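PDB 5M6G: beta-glucosidase from Saccharopolyspora erythraea D, which probably hydrolyses terminal, non-reducing beta-D-glucosyl residues with release of beta-D-glucose, as a two-domain enzyme of glycosyl hydrolase family 3. Local coordinates for residues K73-G76 with P77-A81; E265-A268 with R269-S273. All coordinates share one frame; numbering follows the deposited sequence.

Interaction 1: K73-G76 with P77-A81. With PGE (triethylene glycol), chain K.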
loop_
_atom_site.group_PDB
_atom_site.type_symbol
_atom_site.label_atom_id
_atom_site.label_comp_id
_atom_site.label_asym_id
_atom_site.label_seq_id
_atom_site.Cartn_x
_atom_site.Cartn_y
_atom_site.Cartn_z
ATOM N N LYS A 73 12.308 -4.820 15.789
ATOM C CA LYS A 73 13.450 -5.711 15.988
ATOM C C LYS A 73 14.617 -5.010 16.678
ATOM O O LYS A 73 15.467 -5.686 17.272
ATOM C CB LYS A 73 13.915 -6.295 14.653
ATOM C CG LYS A 73 12.956 -7.324 14.057
ATOM C CD LYS A 73 13.563 -8.031 12.838
ATOM C CE LYS A 73 13.838 -7.050 11.703
ATOM N NZ LYS A 73 12.571 -6.526 11.104
ATOM N N ALA A 74 14.681 -3.681 16.614
ATOM C CA ALA A 74 15.796 -2.948 17.201
ATOM C C ALA A 74 15.581 -2.576 18.661
ATOM O O ALA A 74 16.561 -2.254 19.346
ATOM C CB ALA A 74 16.079 -1.669 16.407
ATOM N N ALA A 75 14.346 -2.600 19.154
ATOM C CA ALA A 75 14.078 -2.149 20.517
ATOM C C ALA A 75 12.845 -2.849 21.058
ATOM O O ALA A 75 11.745 -2.673 20.527
ATOM C CB ALA A 75 13.890 -0.630 20.558
ATOM N N GLY A 76 13.022 -3.631 22.117
ATOM C CA GLY A 76 11.893 -4.189 22.815
ATOM C C GLY A 76 11.196 -3.146 23.659
ATOM O O GLY A 76 11.605 -1.975 23.737
ATOM N N PRO A 77 10.116 -3.573 24.318
ATOM C CA PRO A 77 9.324 -2.623 25.124
ATOM C C PRO A 77 10.145 -1.820 26.116
ATOM O O PRO A 77 10.013 -0.591 26.172
ATOM C CB PRO A 77 8.310 -3.544 25.818
ATOM C CG PRO A 77 8.109 -4.675 24.809
ATOM C CD PRO A 77 9.479 -4.904 24.226
ATOM N N GLN A 78 11.007 -2.481 26.894
ATOM C CA GLN A 78 11.757 -1.767 27.924
ATOM C C GLN A 78 12.656 -0.695 27.319
ATOM O O GLN A 78 12.707 0.433 27.825
ATOM C CB GLN A 78 12.579 -2.750 28.760
ATOM C CG GLN A 78 13.098 -2.146 30.052
ATOM C CD GLN A 78 11.999 -1.445 30.824
ATOM O OE1 GLN A 78 10.994 -2.060 31.190
ATOM N NE2 GLN A 78 12.173 -0.147 31.059
ATOM N N ALA A 79 13.364 -1.022 26.234
ATOM C CA ALA A 79 14.248 -0.044 25.598
ATOM C C ALA A 79 13.468 1.128 25.023
ATOM O O ALA A 79 13.926 2.277 25.078
ATOM C CB ALA A 79 15.069 -0.703 24.494
ATOM N N VAL A 80 12.304 0.855 24.427
ATOM C CA VAL A 80 11.464 1.942 23.930
ATOM C C VAL A 80 11.096 2.881 25.072
ATOM O O VAL A 80 11.209 4.106 24.951
ATOM C CB VAL A 80 10.215 1.378 23.225
ATOM C CG1 VAL A 80 9.209 2.496 22.938
ATOM C CG2 VAL A 80 10.619 0.666 21.932
ATOM N N ALA A 81 10.685 2.320 26.211
ATOM C CA ALA A 81 10.362 3.158 27.364
ATOM C C ALA A 81 11.599 3.862 27.915
ATOM O O ALA A 81 11.545 5.062 28.221
ATOM C CB ALA A 81 9.689 2.324 28.457
HETATM C C1 PGE K . 12.672 -5.783 26.219
HETATM O O1 PGE K . 11.456 -5.565 26.925
HETATM C C2 PGE K . 13.307 -4.442 25.901
HETATM O O2 PGE K . 14.700 -4.564 25.721
HETATM C C3 PGE K . 15.156 -3.993 24.521
HETATM C C4 PGE K . 15.407 -5.075 23.501
HETATM O O4 PGE K . 16.760 -5.503 19.708
HETATM C C6 PGE K . 16.334 -6.219 20.861
HETATM C C5 PGE K . 17.096 -5.676 22.055
HETATM O O3 PGE K . 16.374 -4.590 22.602
#

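Interaction 2: E265-A268 with R269-S273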
loop_
_atom_site.group_PDB
_atom_site.type_symbol
_atom_site.label_atom_id
_atom_site.label_comp_id
_atom_site.label_asym_id
_atom_site.label_seq_id
_atom_site.Cartn_x
_atom_site.Cartn_y
_atom_site.Cartn_z
ATOM N N GLU A 265 -6.182 16.485 -1.847
ATOM C CA GLU A 265 -7.432 15.803 -1.522
ATOM C C GLU A 265 -7.328 15.016 -0.222
ATOM O O GLU A 265 -8.281 14.977 0.566
ATOM C CB GLU A 265 -7.837 14.864 -2.659
ATOM C CG GLU A 265 -8.759 15.504 -3.680
ATOM C CD GLU A 265 -10.099 15.878 -3.081
ATOM O OE1 GLU A 265 -10.890 14.958 -2.776
ATOM O OE2 GLU A 265 -10.348 17.093 -2.910
ATOM N N ALA A 266 -6.204 14.334 -0.002
ATOM C CA ALA A 266 -6.065 13.567 1.234
ATOM C C ALA A 266 -6.083 14.497 2.437
ATOM O O ALA A 266 -6.704 14.194 3.460
ATOM C CB ALA A 266 -4.781 12.738 1.206
ATOM N N ILE A 267 -5.441 15.660 2.308
ATOM C CA ILE A 267 -5.446 16.648 3.385
ATOM C C ILE A 267 -6.858 17.172 3.629
ATOM O O ILE A 267 -7.292 17.311 4.776
ATOM C CB ILE A 267 -4.456 17.776 3.048
ATOM C CG1 ILE A 267 -3.022 17.235 3.102
ATOM C CG2 ILE A 267 -4.638 18.975 3.980
ATOM C CD1 ILE A 267 -1.992 18.162 2.464
ATOM N N ALA A 268 -7.605 17.454 2.557
ATOM C CA ALA A 268 -8.991 17.893 2.713
ATOM C C ALA A 268 -9.832 16.863 3.457
ATOM O O ALA A 268 -10.744 17.230 4.210
ATOM C CB ALA A 268 -9.608 18.186 1.344
ATOM N N ARG A 269 -9.548 15.572 3.265
ATOM C CA ARG A 269 -10.249 14.524 3.995
ATOM C C ARG A 269 -9.749 14.354 5.418
ATOM O O ARG A 269 -10.312 13.538 6.160
ATOM C CB ARG A 269 -10.135 13.190 3.253
ATOM C CG ARG A 269 -10.956 13.138 1.994
ATOM C CD ARG A 269 -10.723 11.830 1.253
ATOM N NE ARG A 269 -11.479 11.777 0.009
ATOM C CZ ARG A 269 -12.748 11.392 -0.067
ATOM N NH1 ARG A 269 -13.397 11.030 1.033
ATOM N NH2 ARG A 269 -13.363 11.370 -1.237
ATOM N N GLY A 270 -8.719 15.093 5.817
ATOM C CA GLY A 270 -8.236 15.034 7.181
ATOM C C GLY A 270 -7.150 14.020 7.441
ATOM O O GLY A 270 -6.985 13.607 8.590
ATOM N N VAL A 271 -6.395 13.614 6.414
ATOM C CA VAL A 271 -5.358 12.599 6.595
ATOM C C VAL A 271 -4.450 13.006 7.749
ATOM O O VAL A 271 -4.029 14.163 7.852
ATOM C CB VAL A 271 -4.581 12.387 5.278
ATOM C CG1 VAL A 271 -3.678 13.597 4.940
ATOM C CG2 VAL A 271 -3.784 11.100 5.339
ATOM N N GLY A 272 -4.176 12.061 8.650
ATOM C CA GLY A 272 -3.443 12.408 9.859
ATOM C C GLY A 272 -1.949 12.515 9.665
ATOM O O GLY A 272 -1.273 13.253 10.401
ATOM N N SER A 273 -1.414 11.810 8.671
ATOM C CA SER A 273 0.024 11.713 8.461
ATOM C C SER A 273 0.334 11.806 6.976
ATOM O O SER A 273 -0.482 11.429 6.137
ATOM C CB SER A 273 0.575 10.391 9.018
ATOM O OG SER A 273 1.984 10.355 8.924
HETATM O O HOH W 1 -11.647 12.631 -3.006
#

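Interaction 1: K73-G76 with P77-A81
Val80 N donates to the carbonyl oxygen Gly76 O at 3.0 Å with an N-H...O angle of 168°, the first i to i+4 bond of helix 77-82. Gly76 is the N-cap, and as a glycine it brings no side-chain acceptor to the first turn. The apolar contact centres on Ala75 CB, which meets Val80 CG2 at 3.8 Å, a hydrophobic staple across the N-cap, with Ala79 CB an added contact at 4.1 Å. With Val80 CG1 anti to the backbone N (chi1 169°), CG2 sits beside that nitrogen and faces back to the cap, 3.3 Å from Gly76 O. A triethylene glycol, probably from the crystallisation liquor, runs alongside the segment from Lys73 to Gln78. Its O1 accepts from Gln78 N at 3.1 Å, its O4 donates to Lys73 O at 2.8 Å, and between them its C3 lies 3.3 Å from Ala79 CB. The Pro77 ring packs on Ser110, Tyr111 and Ala114 of helix 101-116, and Tyr111 OH also bonds Ala75 O; Gln78 NE2 hydrogen-bonds Asp82 OD1. Replacing Pro77 by an alanine would probably open a gap against Tyr111 and Ala114 and set the link after Gly76 freer to turn. Proline suits this first helical position because its nitrogen has no hydrogen in need of an acceptor. The chemistry thus implies a helix start held by its backbone bonds, by methyl packing and by a rigid ring; in this crystal the N-H of Gln78 is met by the glycol, not by a side chain of the N-cap residue.

Interaction 2: E265-A268 with R269-S273
Arg269 N reaches back to Glu265 O at 3.0 Å, the last regular i to i+4 bond as helix 261-268 ends. Beyond it the chain closes in a Schellman motif: Val271 N donates to Ala266 O at 3.0 Å, while Gly270 N takes Ile267 O at 2.8 Å. That inner bond is less well directed, its donor standing above the carbonyl plane, 64° out of it. Three carbonyls of the final turn are therefore each supplied with an N-H. Gly270 makes the turn possible with a phi of 91°, where a beta carbon would be jammed against the carbonyl oxygen of Arg269. The hydrophobic contact usual in this motif is present too: Val271 CG1 lies 4.0 Å from Ala266 CB and 4.1 Å from Ile267 CG1. The valine holds CG1 between its backbone N and carbonyl carbon (chi1 71°), which lays this methyl against the helix's last turn.

On the polar side, the Arg269 chain runs extended past Glu265 O. Its guanidinium and the Glu265 carboxylate remain too far apart for a salt bridge, with OE1 to NE at 4.3 Å. A water joins them instead, donating to Glu265 OE1 in a short 2.5 Å bond and accepting from Arg269 NH2 at 2.8 Å, in the plane of the guanidinium at its edge. Arg269 NH1 is satisfied by Thr212, and NE bonds weakly to Thr208.

Gln215 of helix 209-215 takes up both Gly270 O and Gly272 N, while Val271 touches Val211 of that helix and also Phe303. The Ser273 backbone pairs with Ala230 of strand 229-233, so the motif ends helix 261-268 and leads the chain into strand 273-276 of the TIM-barrel-type domain.

Both interactions lie in the N-terminal, TIM-barrel-type family region and share no helix or strand; their centres are 31 Å apart and their nearest atoms about 18 Å. They treat opposite ends of a helix. Interaction 1 follows a strand and opens a helix far out, about 26 Å from the centre of the chain, where an additive supplies polar partners. Interaction 2 closes a helix and leads into a strand, about 16 Å from that centre, and relies on protein groups and one water. Each is partly buried, with a valine on its inner side. The start needs acceptors for N-H groups; the end needs donors for carbonyls.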